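Local coordinates for protein beta-galactosidase (Streptococcus pneumoniae, PDB 4CUA) that belongs to an enzyme that hydrolyses terminal non-reducing beta-D-galactose residues from beta-galactosides, this fragment being a carbohydrate-binding module that probably recognises galactose-containing glycans, at residues Leu19-Asp24 with Thr155-Ile160; Val61-Gly66 with Thr174-Phe179; Lys135-Leu140 with Asn146-Asp151; Ile160-Ala165 with Arg169-Thr174. All blocks are in the same frame, centred on the assembly; numbering follows the deposited sequence.

From the N terminus the chain lays down residues 19-24 and then 61-66, the first halves of contacts 1 and 2. Contact 3 closes first, a short local loop between 135-140 and 146-151 at the edge of the fold, nested inside the loops that contacts 1 and 2 close later. Segment 155-160 then closes contact 1, beside strand 58-67 in the same layer. Contact 4 follows in series, a tight turnaround from 160-165 to 169-174, sharing Ile160 with contact 1. Segment 174-179 finally closes contact 2, which encloses contact 4 and crosses contact 1. Contact 1 ties strands within one layer of the sandwich; contacts 2 and 4 join its two layers, meeting at Thr174 beside the calcium ion.

Contact 1: Leu19-Asp24 with Thr155-Ile160. With EDO (1,2-ethanediol), chain E.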
loop_
_atom_site.group_PDB
_atom_site.type_symbol
_atom_site.label_atom_id
_atom_site.label_comp_id
_atom_site.label_asym_id
_atom_site.label_seq_id
_atom_site.Cartn_x
_atom_site.Cartn_y
_atom_site.Cartn_z
ATOM N N LEU A 19 8.844 4.169 -2.946
ATOM C CA LEU A 19 8.120 5.090 -2.067
ATOM C C LEU A 19 6.740 4.531 -1.873
ATOM O O LEU A 19 6.053 4.194 -2.834
ATOM C CB LEU A 19 7.956 6.450 -2.767
ATOM C CG LEU A 19 7.101 7.554 -2.176
ATOM C CD1 LEU A 19 7.745 8.049 -0.888
ATOM C CD2 LEU A 19 7.079 8.711 -3.174
ATOM N N ALA A 20 6.329 4.417 -0.618
ATOM C CA ALA A 20 4.931 4.127 -0.281
ATOM C C ALA A 20 4.106 5.383 -0.419
ATOM O O ALA A 20 4.544 6.521 -0.141
ATOM C CB ALA A 20 4.839 3.608 1.154
ATOM N N PHE A 21 2.859 5.218 -0.839
ATOM C CA PHE A 21 1.948 6.356 -0.980
ATOM C C PHE A 21 0.554 5.878 -0.531
ATOM O O PHE A 21 0.241 4.692 -0.509
ATOM C CB PHE A 21 1.932 6.871 -2.426
ATOM C CG PHE A 21 1.455 5.846 -3.450
ATOM C CD1 PHE A 21 0.115 5.696 -3.756
ATOM C CD2 PHE A 21 2.375 5.035 -4.151
ATOM C CE1 PHE A 21 -0.304 4.805 -4.698
ATOM C CE2 PHE A 21 1.940 4.136 -5.061
ATOM C CZ PHE A 21 0.598 3.991 -5.321
ATOM N N ALA A 22 -0.294 6.854 -0.144
ATOM C CA ALA A 22 -1.652 6.589 0.253
ATOM C C ALA A 22 -2.547 7.679 -0.217
ATOM O O ALA A 22 -2.108 8.818 -0.371
ATOM C CB ALA A 22 -1.773 6.465 1.740
ATOM N N SER A 23 -3.804 7.339 -0.471
ATOM C CA SER A 23 -4.765 8.398 -0.844
ATOM C C SER A 23 -4.966 9.395 0.316
ATOM O O SER A 23 -5.136 10.596 0.096
ATOM C CB SER A 23 -6.081 7.730 -1.202
ATOM O OG SER A 23 -6.566 6.906 -0.202
ATOM N N ASP A 24 -4.952 8.909 1.536
ATOM C CA ASP A 24 -5.137 9.670 2.748
ATOM C C ASP A 24 -4.598 8.853 3.906
ATOM O O ASP A 24 -4.500 7.602 3.857
ATOM C CB ASP A 24 -6.619 10.003 2.978
ATOM C CG ASP A 24 -6.837 11.007 4.021
ATOM O OD1 ASP A 24 -6.075 11.970 4.122
ATOM O OD2 ASP A 24 -7.866 10.835 4.794
ATOM N N THR A 155 4.718 -2.726 -14.205
ATOM C CA THR A 155 4.030 -1.514 -13.751
ATOM C C THR A 155 4.969 -0.656 -12.904
ATOM O O THR A 155 5.892 -1.168 -12.235
ATOM C CB THR A 155 2.764 -1.872 -12.971
ATOM O OG1 THR A 155 2.041 -0.658 -12.688
ATOM C CG2 THR A 155 3.104 -2.562 -11.697
ATOM N N TYR A 156 4.690 0.656 -12.907
ATOM C CA TYR A 156 5.363 1.594 -11.989
ATOM C C TYR A 156 4.830 1.492 -10.555
ATOM O O TYR A 156 5.539 1.918 -9.635
ATOM C CB TYR A 156 5.194 3.030 -12.452
ATOM C CG TYR A 156 5.991 3.354 -13.666
ATOM C CD1 TYR A 156 7.363 3.472 -13.593
ATOM C CD2 TYR A 156 5.375 3.706 -14.873
ATOM C CE1 TYR A 156 8.130 3.830 -14.697
ATOM C CE2 TYR A 156 6.150 4.070 -15.957
ATOM C CZ TYR A 156 7.513 4.098 -15.868
ATOM O OH TYR A 156 8.251 4.506 -16.993
ATOM N N ALA A 157 3.633 0.957 -10.357
ATOM C CA ALA A 157 3.002 0.996 -9.014
ATOM C C ALA A 157 1.908 0.012 -8.867
ATOM O O ALA A 157 1.162 -0.254 -9.819
ATOM C CB ALA A 157 2.473 2.388 -8.742
ATOM N N ILE A 158 1.768 -0.560 -7.692
ATOM C CA ILE A 158 0.569 -1.232 -7.337
ATOM C C ILE A 158 0.037 -0.593 -6.092
ATOM O O ILE A 158 0.812 0.026 -5.356
ATOM C CB ILE A 158 0.695 -2.773 -7.233
ATOM C CG1 ILE A 158 1.561 -3.146 -6.019
ATOM C CG2 ILE A 158 1.200 -3.308 -8.576
ATOM C CD1 ILE A 158 1.330 -4.544 -5.506
ATOM N N ARG A 159 -1.246 -0.762 -5.884
ATOM C CA ARG A 159 -1.904 -0.329 -4.665
ATOM C C ARG A 159 -3.017 -1.266 -4.260
ATOM O O ARG A 159 -3.562 -2.048 -5.083
ATOM C CB ARG A 159 -2.450 1.089 -4.752
ATOM C CG ARG A 159 -3.712 1.248 -5.602
ATOM C CD ARG A 159 -4.030 2.726 -5.777
ATOM N NE ARG A 159 -5.308 2.830 -6.481
ATOM C CZ ARG A 159 -5.836 4.016 -6.810
ATOM N NH1 ARG A 159 -5.245 5.146 -6.443
ATOM N NH2 ARG A 159 -6.979 4.027 -7.459
ATOM N N ILE A 160 -3.338 -1.239 -2.984
ATOM C CA ILE A 160 -4.458 -1.920 -2.429
ATOM C C ILE A 160 -5.437 -0.844 -1.908
ATOM O O ILE A 160 -5.113 -0.051 -1.092
ATOM C CB ILE A 160 -4.063 -3.043 -1.420
ATOM C CG1 ILE A 160 -5.272 -3.783 -0.948
ATOM C CG2 ILE A 160 -3.245 -2.474 -0.246
ATOM C CD1 ILE A 160 -5.012 -4.990 -0.069
HETATM C C1 EDO E . -4.652 7.763 -4.829
HETATM O O1 EDO E . -4.698 8.970 -4.226
HETATM C C2 EDO E . -3.337 7.064 -4.290
HETATM O O2 EDO E . -3.504 5.749 -4.403
#
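The ring of Phe21 reaches over to Ala157, Ile158 and Arg159 within one layer of the beta-sandwich of this galactose-binding-like module. Strands 19-22 and 157-160 are not direct neighbours: strand 58-67 runs between them, antiparallel to both, and the axes of the short segments come no closer than 8.8 Å, at 43°. The ring spans this gap by passing over Gly62 of the middle strand. With CG set between the backbone N and the carbonyl carbon (chi1 61°), its far end comes against the second strand. This is the packed side: Phe21 CE2 lies 4.1 Å from Ala157 CB, and Phe21 CZ 4.0 Å from Ile158 O and 4.2 Å from Arg159 CB, all three approached obliquely. Phe122 stacks on the same ring.

Towards Ser23 the contact is looser and partly exposed. Here a molecule of 1,2-ethanediol, probably from the crystallisation liquor, lies between Phe21, Ser23 and the side chain of Arg159, which is extended from CG to NE. Glu98 forms a salt bridge with the guanidinium group at NE, and Trp128 a cation-pi contact. Ethanediol O2 lies at the edge of both flat groups, 3.3 Å from Phe21 CE1 and accepting a 2.7 Å hydrogen bond from Arg159 NH1.

Contact 2: Val61-Gly66 with Thr174-Phe179. With CA (calcium ion), chain C.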
loop_
_atom_site.group_PDB
_atom_site.type_symbol
_atom_site.label_atom_id
_atom_site.label_comp_id
_atom_site.label_asym_id
_atom_site.label_seq_id
_atom_site.Cartn_x
_atom_site.Cartn_y
_atom_site.Cartn_z
ATOM N N VAL A 61 -3.360 2.272 -0.301
ATOM C CA VAL A 61 -1.932 2.268 0.017
ATOM C C VAL A 61 -1.203 1.545 -1.102
ATOM O O VAL A 61 -1.647 0.450 -1.492
ATOM C CB VAL A 61 -1.707 1.504 1.326
ATOM C CG1 VAL A 61 -0.229 1.271 1.585
ATOM C CG2 VAL A 61 -2.329 2.285 2.517
ATOM N N GLY A 62 -0.121 2.100 -1.585
ATOM C CA GLY A 62 0.620 1.433 -2.613
ATOM C C GLY A 62 2.066 1.763 -2.583
ATOM O O GLY A 62 2.543 2.439 -1.647
ATOM N N VAL A 63 2.808 1.157 -3.526
ATOM C CA VAL A 63 4.236 1.359 -3.677
ATOM C C VAL A 63 4.521 1.793 -5.099
ATOM O O VAL A 63 4.038 1.150 -6.012
ATOM C CB VAL A 63 5.018 0.076 -3.301
ATOM C CG1 VAL A 63 6.503 0.304 -3.530
ATOM C CG2 VAL A 63 4.727 -0.307 -1.846
ATOM N N LEU A 64 5.309 2.829 -5.231
ATOM C CA LEU A 64 5.846 3.359 -6.457
ATOM C C LEU A 64 7.297 2.870 -6.555
ATOM O O LEU A 64 8.088 3.193 -5.677
ATOM C CB LEU A 64 5.831 4.880 -6.469
ATOM C CG LEU A 64 6.439 5.586 -7.656
ATOM C CD1 LEU A 64 5.717 5.132 -8.952
ATOM C CD2 LEU A 64 6.301 7.099 -7.460
ATOM N N PHE A 65 7.601 2.091 -7.566
ATOM C CA PHE A 65 8.889 1.370 -7.593
ATOM C C PHE A 65 10.065 2.183 -8.016
ATOM O O PHE A 65 9.980 3.168 -8.762
ATOM C CB PHE A 65 8.772 0.158 -8.495
ATOM C CG PHE A 65 7.740 -0.798 -8.039
ATOM C CD1 PHE A 65 7.791 -1.417 -6.792
ATOM C CD2 PHE A 65 6.615 -1.057 -8.795
ATOM C CE1 PHE A 65 6.832 -2.268 -6.358
ATOM C CE2 PHE A 65 5.625 -1.886 -8.347
ATOM C CZ PHE A 65 5.689 -2.511 -7.113
ATOM N N GLY A 66 11.254 1.742 -7.568
ATOM C CA GLY A 66 12.475 2.385 -8.012
ATOM C C GLY A 66 13.522 1.297 -8.280
ATOM O O GLY A 66 13.394 0.200 -7.868
ATOM N N THR A 174 0.747 -2.476 9.219
ATOM C CA THR A 174 2.103 -2.221 9.780
ATOM C C THR A 174 3.223 -2.291 8.702
ATOM O O THR A 174 4.169 -1.557 8.787
ATOM C CB THR A 174 2.418 -3.109 10.956
ATOM O OG1 THR A 174 3.728 -2.781 11.441
ATOM C CG2 THR A 174 2.319 -4.557 10.698
ATOM N N GLU A 175 3.023 -3.134 7.697
ATOM C CA GLU A 175 4.048 -3.322 6.644
ATOM C C GLU A 175 3.407 -3.983 5.472
ATOM O O GLU A 175 2.551 -4.836 5.641
ATOM C CB GLU A 175 5.206 -4.177 7.215
ATOM C CG GLU A 175 6.498 -4.152 6.405
ATOM C CD GLU A 175 7.302 -2.896 6.462
ATOM O OE1 GLU A 175 6.933 -1.920 7.143
ATOM O OE2 GLU A 175 8.399 -2.843 5.794
ATOM N N VAL A 176 3.910 -3.605 4.281
ATOM C CA VAL A 176 3.659 -4.367 3.075
ATOM C C VAL A 176 4.987 -4.878 2.574
ATOM O O VAL A 176 6.030 -4.301 2.904
ATOM C CB VAL A 176 2.987 -3.556 1.973
ATOM C CG1 VAL A 176 1.693 -2.928 2.511
ATOM C CG2 VAL A 176 3.911 -2.494 1.391
ATOM N N GLN A 177 4.960 -5.978 1.820
ATOM C CA GLN A 177 6.166 -6.471 1.143
ATOM C C GLN A 177 5.792 -6.966 -0.268
ATOM O O GLN A 177 4.785 -7.653 -0.450
ATOM C CB GLN A 177 6.813 -7.608 1.942
ATOM C CG GLN A 177 7.213 -7.122 3.325
ATOM C CD GLN A 177 7.916 -8.228 4.148
ATOM O OE1 GLN A 177 7.610 -9.402 4.049
ATOM N NE2 GLN A 177 8.836 -7.810 4.940
ATOM N N ILE A 178 6.623 -6.579 -1.223
ATOM C CA ILE A 178 6.471 -7.001 -2.610
ATOM C C ILE A 178 7.833 -7.563 -3.044
ATOM O O ILE A 178 8.859 -6.925 -2.773
ATOM C CB ILE A 178 6.074 -5.827 -3.521
ATOM C CG1 ILE A 178 4.754 -5.227 -3.041
ATOM C CG2 ILE A 178 5.819 -6.314 -4.953
ATOM C CD1 ILE A 178 4.446 -3.922 -3.759
ATOM N N PHE A 179 7.797 -8.735 -3.706
ATOM C CA PHE A 179 9.060 -9.394 -4.142
ATOM C C PHE A 179 9.174 -9.539 -5.651
ATOM O O PHE A 179 8.194 -9.809 -6.348
ATOM C CB PHE A 179 9.185 -10.746 -3.468
ATOM C CG PHE A 179 9.127 -10.674 -1.976
ATOM C CD1 PHE A 179 10.250 -10.379 -1.251
ATOM C CD2 PHE A 179 7.918 -10.809 -1.300
ATOM C CE1 PHE A 179 10.188 -10.284 0.121
ATOM C CE2 PHE A 179 7.860 -10.715 0.090
ATOM C CZ PHE A 179 9.012 -10.438 0.792
HETATM CA CA CA C . 6.385 -0.840 9.089
#
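The Phe65 ring turns its edge to Ile178, whose CD1 lies near the ring plane, 3.8 Å from CZ. Over the centre of one face sits the carbonyl oxygen of Val63, two residues back in the same chain segment. The contact belongs to the hydrophobic interior of a beta-sandwich: strand 58-67 comes from one layer and 172-177 with the residues just after it from the other, with Val63 and Ile178 opposed at a CA-CA distance of 8.7 Å. Only side chains meet across this gap.

With CG1 anti to the carbonyl carbon (chi1 -59°) and the chain extended beyond it, Ile178 reaches both Val63 and Phe65 with CD1. It meets Val63 tip to tip, CD1 lying 4.1 Å from Val63 CB, and crosses the Phe65 side chain at about a right angle. Further along, Val63 CG2 and Val176 CG2 touch at 4.0 Å as the two side chains pass alongside, pointing opposite ways. Leu79 and Ile158 extend the apolar packing around Ile178.

At the start of 174-179 the chain turns a corner beside the calcium ion. The metal is bound by Thr174 O at 2.4 Å, together with oxygens of Asn33, Asp36, Leu38 and Asn47. The Glu175 side chain, bent at chi2 (73°), turns its carboxylate to the same ion: OE1 binds the calcium at 2.3 Å, while OE2 is hydrogen-bonded to Lys37 N.

Contact 3: Lys135-Leu140 with Asn146-Asp151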
loop_
_atom_site.group_PDB
_atom_site.type_symbol
_atom_site.label_atom_id
_atom_site.label_comp_id
_atom_site.label_asym_id
_atom_site.label_seq_id
_atom_site.Cartn_x
_atom_site.Cartn_y
_atom_site.Cartn_z
ATOM N N LYS A 135 -5.240 -14.607 -6.103
ATOM C CA LYS A 135 -5.321 -15.582 -5.064
ATOM C C LYS A 135 -5.075 -14.803 -3.764
ATOM O O LYS A 135 -4.087 -14.099 -3.672
ATOM C CB LYS A 135 -4.281 -16.680 -5.209
ATOM C CG LYS A 135 -4.329 -17.437 -6.533
ATOM C CD LYS A 135 -3.443 -18.684 -6.478
ATOM C CE LYS A 135 -3.653 -19.543 -7.726
ATOM N NZ LYS A 135 -3.028 -18.899 -8.912
ATOM N N ALA A 136 -5.979 -14.982 -2.835
ATOM C CA ALA A 136 -5.992 -14.175 -1.591
ATOM C C ALA A 136 -6.413 -15.081 -0.474
ATOM O O ALA A 136 -7.071 -16.106 -0.682
ATOM C CB ALA A 136 -7.002 -13.055 -1.721
ATOM N N PRO A 137 -6.128 -14.679 0.762
ATOM C CA PRO A 137 -6.748 -15.371 1.856
ATOM C C PRO A 137 -8.269 -15.356 1.809
ATOM O O PRO A 137 -8.877 -14.392 1.384
ATOM C CB PRO A 137 -6.247 -14.595 3.117
ATOM C CG PRO A 137 -5.170 -13.687 2.654
ATOM C CD PRO A 137 -5.370 -13.486 1.178
ATOM N N ALA A 138 -8.907 -16.420 2.310
ATOM C CA ALA A 138 -10.381 -16.474 2.322
ATOM C C ALA A 138 -10.958 -15.438 3.257
ATOM O O ALA A 138 -12.034 -14.886 3.025
ATOM C CB ALA A 138 -10.865 -17.889 2.711
ATOM N N GLN A 139 -10.209 -15.115 4.319
ATOM C CA GLN A 139 -10.511 -13.946 5.135
ATOM C C GLN A 139 -9.232 -13.275 5.561
ATOM O O GLN A 139 -8.279 -13.921 5.982
ATOM C CB GLN A 139 -11.310 -14.299 6.357
ATOM C CG GLN A 139 -10.779 -15.415 7.173
ATOM C CD GLN A 139 -11.897 -16.260 7.766
ATOM O OE1 GLN A 139 -13.041 -15.804 7.958
ATOM N NE2 GLN A 139 -11.562 -17.512 8.066
ATOM N N LEU A 140 -9.223 -11.958 5.484
ATOM C CA LEU A 140 -8.073 -11.203 5.966
ATOM C C LEU A 140 -7.977 -11.339 7.458
ATOM O O LEU A 140 -9.001 -11.357 8.180
ATOM C CB LEU A 140 -8.254 -9.733 5.576
ATOM C CG LEU A 140 -8.450 -9.434 4.100
ATOM C CD1 LEU A 140 -8.540 -7.919 3.897
ATOM C CD2 LEU A 140 -7.362 -10.043 3.248
ATOM N N ASN A 146 -0.493 -11.074 5.288
ATOM C CA ASN A 146 -1.539 -11.695 4.442
ATOM C C ASN A 146 -1.016 -11.677 3.030
ATOM O O ASN A 146 -0.673 -10.640 2.499
ATOM C CB ASN A 146 -2.841 -10.860 4.495
ATOM C CG ASN A 146 -3.593 -11.007 5.799
ATOM O OD1 ASN A 146 -4.745 -11.421 5.800
ATOM N ND2 ASN A 146 -2.970 -10.676 6.951
ATOM N N HIS A 147 -0.945 -12.847 2.388
ATOM C CA HIS A 147 -0.282 -12.962 1.098
ATOM C C HIS A 147 -1.265 -13.047 -0.062
ATOM O O HIS A 147 -2.230 -13.779 0.020
ATOM C CB HIS A 147 0.571 -14.245 1.113
ATOM C CG HIS A 147 1.576 -14.257 2.186
ATOM N ND1 HIS A 147 2.656 -13.431 2.176
ATOM C CD2 HIS A 147 1.633 -14.942 3.336
ATOM C CE1 HIS A 147 3.374 -13.624 3.270
ATOM N NE2 HIS A 147 2.790 -14.554 3.975
ATOM N N PHE A 148 -0.986 -12.262 -1.074
ATOM C CA PHE A 148 -1.731 -12.169 -2.323
ATOM C C PHE A 148 -0.823 -12.466 -3.501
ATOM O O PHE A 148 0.355 -12.146 -3.494
ATOM C CB PHE A 148 -2.278 -10.728 -2.516
ATOM C CG PHE A 148 -3.118 -10.238 -1.387
ATOM C CD1 PHE A 148 -4.462 -10.518 -1.280
ATOM C CD2 PHE A 148 -2.537 -9.456 -0.386
ATOM C CE1 PHE A 148 -5.227 -10.042 -0.221
ATOM C CE2 PHE A 148 -3.309 -8.977 0.662
ATOM C CZ PHE A 148 -4.656 -9.250 0.750
ATOM N N SER A 149 -1.378 -13.175 -4.506
ATOM C CA SER A 149 -0.665 -13.415 -5.743
ATOM C C SER A 149 -1.663 -13.256 -6.897
ATOM O O SER A 149 -2.870 -13.391 -6.690
ATOM C CB SER A 149 0.025 -14.779 -5.752
ATOM O OG SER A 149 -0.889 -15.841 -5.694
ATOM N N PHE A 150 -1.120 -12.888 -8.023
ATOM C CA PHE A 150 -1.911 -12.516 -9.187
ATOM C C PHE A 150 -1.050 -12.602 -10.423
ATOM O O PHE A 150 0.180 -12.801 -10.407
ATOM C CB PHE A 150 -2.550 -11.108 -8.995
ATOM C CG PHE A 150 -1.615 -10.086 -8.447
ATOM C CD1 PHE A 150 -0.746 -9.432 -9.257
ATOM C CD2 PHE A 150 -1.618 -9.803 -7.061
ATOM C CE1 PHE A 150 0.166 -8.488 -8.759
ATOM C CE2 PHE A 150 -0.704 -8.887 -6.558
ATOM C CZ PHE A 150 0.179 -8.252 -7.386
ATOM N N ASP A 151 -1.707 -12.518 -11.589
ATOM C CA ASP A 151 -0.955 -12.560 -12.814
ATOM C C ASP A 151 0.108 -11.462 -12.879
ATOM O O ASP A 151 -0.146 -10.307 -12.571
ATOM C CB ASP A 151 -1.896 -12.417 -14.015
ATOM C CG ASP A 151 -2.848 -13.588 -14.188
ATOM O OD1 ASP A 151 -2.545 -14.764 -13.808
ATOM O OD2 ASP A 151 -3.973 -13.316 -14.684
HETATM O O HOH W 1 -0.888 -16.682 -8.573
#
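Lys135 and Ser149 are joined through their backbones as an antiparallel hydrogen-bonded pair. Lys135 N gives a nearly straight bond to Ser149 O (2.7 Å, 175° at the hydrogen), and Ser149 N returns one of 3.0 Å to Lys135 O. A CA-H...O contact also reaches Lys135 O, with Phe148 CA lying 3.3 Å away.

Apolar contacts gather round Phe148, whose CG is anti to the carbonyl carbon (chi1 -56°), which places the ring with its edge against the inward side of the loop. Ala136 CB touches Phe148 CD1 at 3.6 Å, and Leu140 CD2 touches Phe148 CZ at 3.8 Å; both approach the ring edge. Pro137 CD comes in obliquely, 3.7 Å from Phe148 CE1. The Lys135-Ser149 pair is a single bridge, by which the irregular loop before strand 145-155 folds back along that strand at the border of the beta-sandwich. Phe148, Ala136 and Leu140 lie on the inward face, where Tyr95 of strand 94-100 meets the Phe148 ring with the planes at about 60°.

The Asn146 amide ND2 is hydrogen-bonded to Lys141 O, and its OD1 lies 3.3 Å from Leu140 CA, which holds the amide against the end of the loop at Leu140 and Lys141. On the outer face with His147, Lys135 CB passes 3.5 Å from Ser149 OG, and a water links Lys135 NZ to that same hydroxyl.

Contact 4: Ile160-Ala165 with Arg169-Thr174; sequences IRMVKA and RGTSIT. With CA (calcium ion), chain C.
Lys164 lies along the backbone of residues 169-171. Lys164 CB is 3.6 Å from Thr171 OG1, with Gly170 C close by. CG stands between the backbone N and the carbonyl carbon (chi1 74°), and from there the chain runs extended past the returning segment, bringing Lys164 CD to 3.8 Å from both Gly170 N and Arg169 C. A bend at chi4 (63°) then curls the ammonium group back: Lys164 NZ gives a 3.1 Å hydrogen bond to Ala165 O, from 36° above the carbonyl plane, and another to Lys168 O. CB and CD thus pack on the returning chain while the charged end is tied to the turn carbonyls.

Deeper in, selenomethionine Met162 slants past Thr171 and Ile173. Met162 SE is 3.8 Å from Thr171 CG2, and its methyl CE is the same distance from Ile173 CD1. The polar branch of Thr171 faces a water, which donates to Met162 O and accepts from Thr171 OG1. A second water accepts from Ala165 N beside Gly170 O.

The whole forms a beta-arch between the layers of the sandwich. Strand 157-163, flanked by strands 58-67 and 94-100, leaves one layer here; after the turn, strand 172-177, which pairs with strands 49-50 and 70-83, enters the other, with the calcium ligand Thr174 at its corner.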
loop_
_atom_site.group_PDB
_atom_site.type_symbol
_atom_site.label_atom_id
_atom_site.label_comp_id
_atom_site.label_asym_id
_atom_site.label_seq_id
_atom_site.Cartn_x
_atom_site.Cartn_y
_atom_site.Cartn_z
ATOM N N ILE A 160 -3.338 -1.239 -2.984
ATOM C CA ILE A 160 -4.458 -1.920 -2.429
ATOM C C ILE A 160 -5.437 -0.844 -1.908
ATOM O O ILE A 160 -5.113 -0.051 -1.092
ATOM C CB ILE A 160 -4.063 -3.043 -1.420
ATOM C CG1 ILE A 160 -5.272 -3.783 -0.948
ATOM C CG2 ILE A 160 -3.245 -2.474 -0.246
ATOM C CD1 ILE A 160 -5.012 -4.990 -0.069
ATOM N N ARG A 161 -6.658 -0.891 -2.448
ATOM C CA ARG A 161 -7.704 0.117 -2.187
ATOM C C ARG A 161 -8.778 -0.550 -1.365
ATOM O O ARG A 161 -9.353 -1.612 -1.746
ATOM C CB ARG A 161 -8.214 0.619 -3.532
ATOM C CG ARG A 161 -9.317 1.678 -3.390
ATOM C CD ARG A 161 -9.535 2.393 -4.679
ATOM N NE ARG A 161 -9.748 1.509 -5.827
ATOM C CZ ARG A 161 -10.880 0.889 -6.120
ATOM N NH1 ARG A 161 -11.981 1.068 -5.397
ATOM N NH2 ARG A 161 -10.910 0.124 -7.192
HETATM N N MSE A 162 -9.060 0.023 -0.196
HETATM C CA MSE A 162 -9.687 -0.689 0.886
HETATM C C MSE A 162 -10.778 0.069 1.615
HETATM O O MSE A 162 -10.615 1.256 1.867
HETATM C CB MSE A 162 -8.655 -0.958 2.000
HETATM C CG MSE A 162 -7.511 -1.834 1.465
HETATM SE SE MSE A 162 -5.999 -1.862 2.723
HETATM C CE MSE A 162 -5.441 -0.001 2.528
ATOM N N VAL A 163 -11.879 -0.584 1.918
ATOM C CA VAL A 163 -12.938 0.052 2.706
ATOM C C VAL A 163 -12.884 -0.465 4.112
ATOM O O VAL A 163 -12.843 -1.701 4.353
ATOM C CB VAL A 163 -14.325 -0.240 2.107
ATOM C CG1 VAL A 163 -15.353 0.546 2.902
ATOM C CG2 VAL A 163 -14.391 0.192 0.669
ATOM N N LYS A 164 -12.890 0.422 5.109
ATOM C CA LYS A 164 -12.839 -0.004 6.485
ATOM C C LYS A 164 -13.998 -0.841 6.930
ATOM O O LYS A 164 -15.081 -0.729 6.357
ATOM C CB LYS A 164 -12.741 1.190 7.427
ATOM C CG LYS A 164 -14.048 1.947 7.570
ATOM C CD LYS A 164 -13.965 2.981 8.678
ATOM C CE LYS A 164 -15.369 3.548 8.998
ATOM N NZ LYS A 164 -16.305 2.505 9.513
ATOM N N ALA A 165 -13.778 -1.621 7.962
ATOM C CA ALA A 165 -14.841 -2.420 8.560
ATOM C C ALA A 165 -15.825 -1.439 9.226
ATOM O O ALA A 165 -15.440 -0.435 9.800
ATOM C CB ALA A 165 -14.259 -3.365 9.569
ATOM N N ARG A 169 -12.921 2.522 13.018
ATOM C CA ARG A 169 -12.795 3.898 12.607
ATOM C C ARG A 169 -11.683 4.053 11.496
ATOM O O ARG A 169 -11.392 5.151 11.034
ATOM C CB ARG A 169 -12.517 4.778 13.819
ATOM C CG ARG A 169 -13.697 4.848 14.837
ATOM C CD ARG A 169 -13.330 5.583 16.088
ATOM N NE ARG A 169 -13.291 7.049 15.840
ATOM C CZ ARG A 169 -12.841 7.936 16.720
ATOM N NH1 ARG A 169 -12.437 7.586 17.918
ATOM N NH2 ARG A 169 -12.870 9.224 16.378
ATOM N N GLY A 170 -11.079 2.919 11.090
ATOM C CA GLY A 170 -10.138 2.942 9.983
ATOM C C GLY A 170 -9.550 1.589 9.718
ATOM O O GLY A 170 -9.795 0.639 10.454
ATOM N N THR A 171 -8.752 1.576 8.632
ATOM C CA THR A 171 -7.975 0.420 8.183
ATOM C C THR A 171 -6.561 0.663 8.654
ATOM O O THR A 171 -6.133 1.802 8.828
ATOM C CB THR A 171 -8.050 0.275 6.680
ATOM O OG1 THR A 171 -9.447 0.101 6.353
ATOM C CG2 THR A 171 -7.303 -0.964 6.205
ATOM N N SER A 172 -5.839 -0.425 8.861
ATOM C CA SER A 172 -4.509 -0.344 9.419
ATOM C C SER A 172 -3.525 -1.400 8.875
ATOM O O SER A 172 -3.834 -2.582 8.837
ATOM C CB SER A 172 -4.594 -0.491 10.927
ATOM O OG SER A 172 -3.332 -0.444 11.592
ATOM N N ILE A 173 -2.316 -0.972 8.572
ATOM C CA ILE A 173 -1.252 -1.805 7.998
ATOM C C ILE A 173 0.073 -1.451 8.650
ATOM O O ILE A 173 0.508 -0.317 8.589
ATOM C CB ILE A 173 -1.139 -1.561 6.496
ATOM C CG1 ILE A 173 -2.387 -2.018 5.752
ATOM C CG2 ILE A 173 0.096 -2.288 5.915
ATOM C CD1 ILE A 173 -2.425 -1.568 4.290
ATOM N N THR A 174 0.747 -2.476 9.219
ATOM C CA THR A 174 2.103 -2.221 9.780
ATOM C C THR A 174 3.223 -2.291 8.702
ATOM O O THR A 174 4.169 -1.557 8.787
ATOM C CB THR A 174 2.418 -3.109 10.956
ATOM O OG1 THR A 174 3.728 -2.781 11.441
ATOM C CG2 THR A 174 2.319 -4.557 10.698
HETATM CA CA CA C . 6.385 -0.840 9.089
HETATM O O HOH W 2 -10.069 2.217 4.494
HETATM O O HOH W 3 -11.230 -1.647 9.275
#